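Local coordinates for protein cytochrome P450 (CYP102L1) (Mycobacterium phage Adler, PDB 6N6Q) that is a phage-encoded cytochrome P450 that binds haem and probably acts as a monooxygenase on a substrate not yet identified, at residues V91-F97 with N270-T274. Residues are numbered along the deposited sequence; the frame is centred on the assembly and turned at random.
Sequences VAGDGMF and NQILT. With HEM (protoporphyrin IX containing Fe), chain E.
Asn270 and Asp94 meet through their polar ends, the amide ND2 of Asn270 donating to Asp94 OD1 at 2.7 Å. The bond lies close to the amide plane and nearly along the C-O direction of OD1 but is clearly bent at the hydrogen, while the two flat groups stand 82° apart. Asp94 starts out directed away from the helix; with chi1 at 60° its CG sits between backbone N and carbonyl carbon, which swings OD1 back to Asn270 while OD2 is bound by Asn105. Asn270 OD1 takes a hydrogen bond from Arg225, and Asn270 CB packs 3.3 Å from Ala92 O. That carbonyl also accepts from Gly95 N, closing the type II' turn of residues 92-95 that follows helix 89-92, with Gly93 at positive phi.

The next residue, Gln271, folds at chi2, bringing OE1 to the backbone N of Met96 at 3.2 Å, with the donor tilted 24° from the carbonyl plane. Its NE2 is held by Asn267 and by a water that donates to Asp94 O. The Met96 side chain crosses that of Gln271 at about a right angle, Met96 CG lying 3.4 Å from Gln271 OE1, and bends at chi3 to place CE near a haem propionate.

Thr274 faces segment 91-97: OG1 is turned back to donate to Asn270 O at 2.7 Å from above the carbonyl plane, on the face opposite Thr274 N, and only packs against Gly95 CA and Ala92 CB, while CG2 meets Phe97 CB at 3.6 Å. The Phe97 ring then reaches the haem, with CAD at its edge.

Two side-chain amides of helix 265-296, probably the long distal helix of the P450 fold, thus grip the loop by a carboxylate and a main-chain N-H, consistent with a fixed placement of Met96 and Phe97 beside the porphyrin.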
ATOM      1  N   VAL A  91      -4.097 -15.258   7.171  1.00 55.54           N
ATOM      2  CA  VAL A  91      -2.687 -14.889   7.271  1.00 52.59           C
ATOM      3  C   VAL A  91      -2.461 -13.883   8.397  1.00 48.01           C
ATOM      4  O   VAL A  91      -1.667 -14.125   9.305  1.00 48.33           O
ATOM      5  CB  VAL A  91      -2.158 -14.348   5.924  1.00 55.58           C
ATOM      6  CG1 VAL A  91      -0.712 -13.903   6.059  1.00 43.80           C
ATOM      7  CG2 VAL A  91      -2.306 -15.398   4.835  1.00 57.77           C
ATOM      8  N   ALA A  92      -3.164 -12.752   8.358  1.00 52.27           N
ATOM      9  CA  ALA A  92      -2.945 -11.661   9.297  1.00 45.90           C
ATOM     10  C   ALA A  92      -3.861 -11.711  10.516  1.00 46.07           C
ATOM     11  O   ALA A  92      -3.711 -10.873  11.411  1.00 41.88           O
ATOM     12  CB  ALA A  92      -3.113 -10.316   8.585  1.00 41.52           C
ATOM     13  N   GLY A  93      -4.801 -12.654  10.566  1.00 44.52           N
ATOM     14  CA  GLY A  93      -5.650 -12.819  11.738  1.00 39.06           C
ATOM     15  C   GLY A  93      -6.409 -11.555  12.087  1.00 48.33           C
ATOM     16  O   GLY A  93      -7.002 -10.892  11.228  1.00 44.63           O
ATOM     17  N   ASP A  94      -6.390 -11.211  13.373  1.00 43.04           N
ATOM     18  CA  ASP A  94      -7.041  -9.995  13.858  1.00 47.44           C
ATOM     19  C   ASP A  94      -6.083  -8.812  13.921  1.00 50.09           C
ATOM     20  O   ASP A  94      -6.143  -8.002  14.852  1.00 53.00           O
ATOM     21  CB  ASP A  94      -7.684 -10.251  15.218  1.00 47.54           C
ATOM     22  CG  ASP A  94      -6.680 -10.669  16.279  1.00 57.21           C
ATOM     23  OD1 ASP A  94      -5.522 -10.982  15.929  1.00 59.38           O
ATOM     24  OD2 ASP A  94      -7.053 -10.680  17.472  1.00 51.55           O
ATOM     25  N   GLY A  95      -5.184  -8.694  12.948  1.00 47.33           N
ATOM     26  CA  GLY A  95      -4.347  -7.517  12.848  1.00 47.37           C
ATOM     27  C   GLY A  95      -5.157  -6.290  12.474  1.00 49.13           C
ATOM     28  O   GLY A  95      -6.319  -6.371  12.074  1.00 54.71           O
ATOM     29  N   MET A  96      -4.515  -5.124  12.597  1.00 44.74           N
ATOM     30  CA  MET A  96      -5.219  -3.860  12.394  1.00 46.85           C
ATOM     31  C   MET A  96      -5.887  -3.784  11.026  1.00 43.21           C
ATOM     32  O   MET A  96      -6.899  -3.093  10.870  1.00 44.96           O
ATOM     33  CB  MET A  96      -4.259  -2.681  12.566  1.00 42.45           C
ATOM     34  CG  MET A  96      -3.933  -2.342  14.010  1.00 48.19           C
ATOM     35  SD  MET A  96      -3.048  -0.779  14.180  1.00 58.38           S
ATOM     36  CE  MET A  96      -4.219   0.348  13.427  1.00 48.53           C
ATOM     37  N   PHE A  97      -5.348  -4.485  10.029  1.00 39.72           N
ATOM     38  CA  PHE A  97      -5.867  -4.350   8.674  1.00 44.99           C
ATOM     39  C   PHE A  97      -7.066  -5.263   8.437  1.00 47.52           C
ATOM     40  O   PHE A  97      -8.006  -4.886   7.726  1.00 47.35           O
ATOM     41  CB  PHE A  97      -4.750  -4.638   7.668  1.00 46.89           C
ATOM     42  CG  PHE A  97      -5.059  -4.200   6.264  1.00 48.63           C
ATOM     43  CD1 PHE A  97      -5.530  -2.925   6.002  1.00 48.68           C
ATOM     44  CD2 PHE A  97      -4.844  -5.061   5.200  1.00 50.44           C
ATOM     45  CE1 PHE A  97      -5.803  -2.522   4.705  1.00 46.30           C
ATOM     46  CE2 PHE A  97      -5.114  -4.663   3.902  1.00 53.56           C
ATOM     47  CZ  PHE A  97      -5.595  -3.394   3.656  1.00 40.11           C
ATOM     48  N   ASN A 270       0.630 -10.825  14.641  1.00 47.69           N
ATOM     49  CA  ASN A 270      -0.271 -10.445  13.559  1.00 40.70           C
ATOM     50  C   ASN A 270       0.038  -9.044  13.048  1.00 42.21           C
ATOM     51  O   ASN A 270      -0.032  -8.790  11.840  1.00 40.82           O
ATOM     52  CB  ASN A 270      -1.724 -10.538  14.022  1.00 40.18           C
ATOM     53  CG  ASN A 270      -2.198 -11.970  14.170  1.00 44.96           C
ATOM     54  OD1 ASN A 270      -1.601 -12.892  13.617  1.00 45.23           O
ATOM     55  ND2 ASN A 270      -3.281 -12.161  14.914  1.00 43.86           N
ATOM     56  N   GLN A 271       0.381  -8.120  13.949  1.00 43.89           N
ATOM     57  CA  GLN A 271       0.705  -6.764  13.518  1.00 44.87           C
ATOM     58  C   GLN A 271       1.971  -6.743  12.672  1.00 49.44           C
ATOM     59  O   GLN A 271       2.042  -6.020  11.671  1.00 49.53           O
ATOM     60  CB  GLN A 271       0.854  -5.844  14.729  1.00 47.01           C
ATOM     61  CG  GLN A 271      -0.310  -5.873  15.710  1.00 38.79           C
ATOM     62  CD  GLN A 271      -1.613  -5.369  15.116  1.00 45.21           C
ATOM     63  OE1 GLN A 271      -1.638  -4.802  14.023  1.00 45.75           O
ATOM     64  NE2 GLN A 271      -2.706  -5.577  15.839  1.00 46.47           N
ATOM     65  N   ILE A 272       2.979  -7.530  13.057  1.00 45.18           N
ATOM     66  CA  ILE A 272       4.197  -7.629  12.258  1.00 45.40           C
ATOM     67  C   ILE A 272       3.869  -8.133  10.858  1.00 49.22           C
ATOM     68  O   ILE A 272       4.323  -7.572   9.853  1.00 47.85           O
ATOM     69  CB  ILE A 272       5.226  -8.535  12.958  1.00 50.80           C
ATOM     70  CG1 ILE A 272       5.720  -7.883  14.251  1.00 50.25           C
ATOM     71  CG2 ILE A 272       6.386  -8.848  12.024  1.00 41.02           C
ATOM     72  CD1 ILE A 272       6.616  -8.778  15.082  1.00 48.23           C
ATOM     73  N   LEU A 273       3.071  -9.202  10.774  1.00 46.02           N
ATOM     74  CA  LEU A 273       2.633  -9.696   9.474  1.00 47.40           C
ATOM     75  C   LEU A 273       1.810  -8.648   8.739  1.00 44.57           C
ATOM     76  O   LEU A 273       1.909  -8.518   7.514  1.00 46.31           O
ATOM     77  CB  LEU A 273       1.825 -10.983   9.639  1.00 50.00           C
ATOM     78  CG  LEU A 273       2.587 -12.251  10.023  1.00 51.61           C
ATOM     79  CD1 LEU A 273       1.632 -13.433  10.083  1.00 51.84           C
ATOM     80  CD2 LEU A 273       3.711 -12.515   9.036  1.00 46.17           C
ATOM     81  N   THR A 274       0.994  -7.889   9.474  1.00 48.47           N
ATOM     82  CA  THR A 274       0.167  -6.861   8.849  1.00 49.31           C
ATOM     83  C   THR A 274       1.027  -5.774   8.217  1.00 47.37           C
ATOM     84  O   THR A 274       0.884  -5.466   7.029  1.00 45.48           O
ATOM     85  CB  THR A 274      -0.786  -6.256   9.880  1.00 42.80           C
ATOM     86  OG1 THR A 274      -1.685  -7.265  10.357  1.00 46.54           O
ATOM     87  CG2 THR A 274      -1.579  -5.114   9.260  1.00 39.42           C
TER
HETATM   88  CHA HEM E 501      -5.081   0.880   5.819  1.00 46.16           C
HETATM   89  CHB HEM E 501      -3.539   2.354   1.453  1.00 48.28           C
HETATM   90  CHC HEM E 501       1.066   2.119   3.002  1.00 46.27           C
HETATM   91  CHD HEM E 501      -0.465  -0.053   7.072  1.00 41.66           C
HETATM   92  C1A HEM E 501      -5.084   1.325   4.512  1.00 43.26           C
HETATM   93  C2A HEM E 501      -6.247   1.619   3.693  1.00 48.03           C
HETATM   94  C3A HEM E 501      -5.820   2.023   2.495  1.00 44.22           C
HETATM   95  C4A HEM E 501      -4.370   2.006   2.498  1.00 45.94           C
HETATM   96  CMA HEM E 501      -6.723   2.433   1.314  1.00 42.76           C
HETATM   97  CAA HEM E 501      -7.725   1.485   4.114  1.00 42.25           C
HETATM   98  CBA HEM E 501      -8.173   0.048   3.862  1.00 45.18           C
HETATM   99  CGA HEM E 501      -9.656  -0.096   4.085  1.00 51.00           C
HETATM  100  O1A HEM E 501     -10.343   0.935   4.309  1.00 51.99           O
HETATM  101  O2A HEM E 501     -10.156  -1.250   4.036  1.00 42.86           O
HETATM  102  C1B HEM E 501      -2.163   2.476   1.509  1.00 48.92           C
HETATM  103  C2B HEM E 501      -1.318   3.052   0.482  1.00 54.61           C
HETATM  104  C3B HEM E 501      -0.040   2.990   0.907  1.00 48.98           C
HETATM  105  C4B HEM E 501      -0.045   2.367   2.219  1.00 51.71           C
HETATM  106  CMB HEM E 501      -1.870   3.622  -0.845  1.00 37.77           C
HETATM  107  CAB HEM E 501       1.266   3.458   0.212  1.00 48.91           C
HETATM  108  CBB HEM E 501       1.337   4.007  -1.007  1.00 49.45           C
HETATM  109  C1C HEM E 501       1.070   1.537   4.254  1.00 43.20           C
HETATM  110  C2C HEM E 501       2.219   1.342   5.115  1.00 53.44           C
HETATM  111  C3C HEM E 501       1.815   0.745   6.237  1.00 49.43           C
HETATM  112  C4C HEM E 501       0.376   0.532   6.140  1.00 43.63           C
HETATM  113  CMC HEM E 501       3.676   1.747   4.801  1.00 42.38           C
HETATM  114  CAC HEM E 501       2.776   0.376   7.394  1.00 47.73           C
HETATM  115  CBC HEM E 501       2.363  -0.192   8.531  1.00 54.44           C
HETATM  116  C1D HEM E 501      -1.845   0.015   7.100  1.00 45.12           C
HETATM  117  C2D HEM E 501      -2.712  -0.487   8.152  1.00 44.80           C
HETATM  118  C3D HEM E 501      -3.979  -0.229   7.808  1.00 40.40           C
HETATM  119  C4D HEM E 501      -3.973   0.447   6.525  1.00 42.97           C
HETATM  120  CMD HEM E 501      -2.249  -1.197   9.443  1.00 33.94           C
HETATM  121  CAD HEM E 501      -5.237  -0.586   8.633  1.00 40.48           C
HETATM  122  CBD HEM E 501      -5.504   0.498   9.673  1.00 32.48           C
HETATM  123  CGD HEM E 501      -6.784   0.201  10.415  1.00 45.02           C
HETATM  124  O1D HEM E 501      -6.887   0.583  11.610  1.00 44.89           O
HETATM  125  O2D HEM E 501      -7.700  -0.424   9.819  1.00 43.81           O
HETATM  126  NA  HEM E 501      -3.961   1.572   3.744  1.00 49.98           N
HETATM  127  NB  HEM E 501      -1.353   2.071   2.550  1.00 48.44           N
HETATM  128  NC  HEM E 501      -0.032   1.030   4.915  1.00 47.62           N
HETATM  129  ND  HEM E 501      -2.653   0.577   6.126  1.00 45.97           N
HETATM  130 FE   HEM E 501      -1.986   1.183   4.274  1.00 54.90          FE
HETATM  131  O   HOH W   1      -5.780  -5.365  15.641  1.00 41.23           O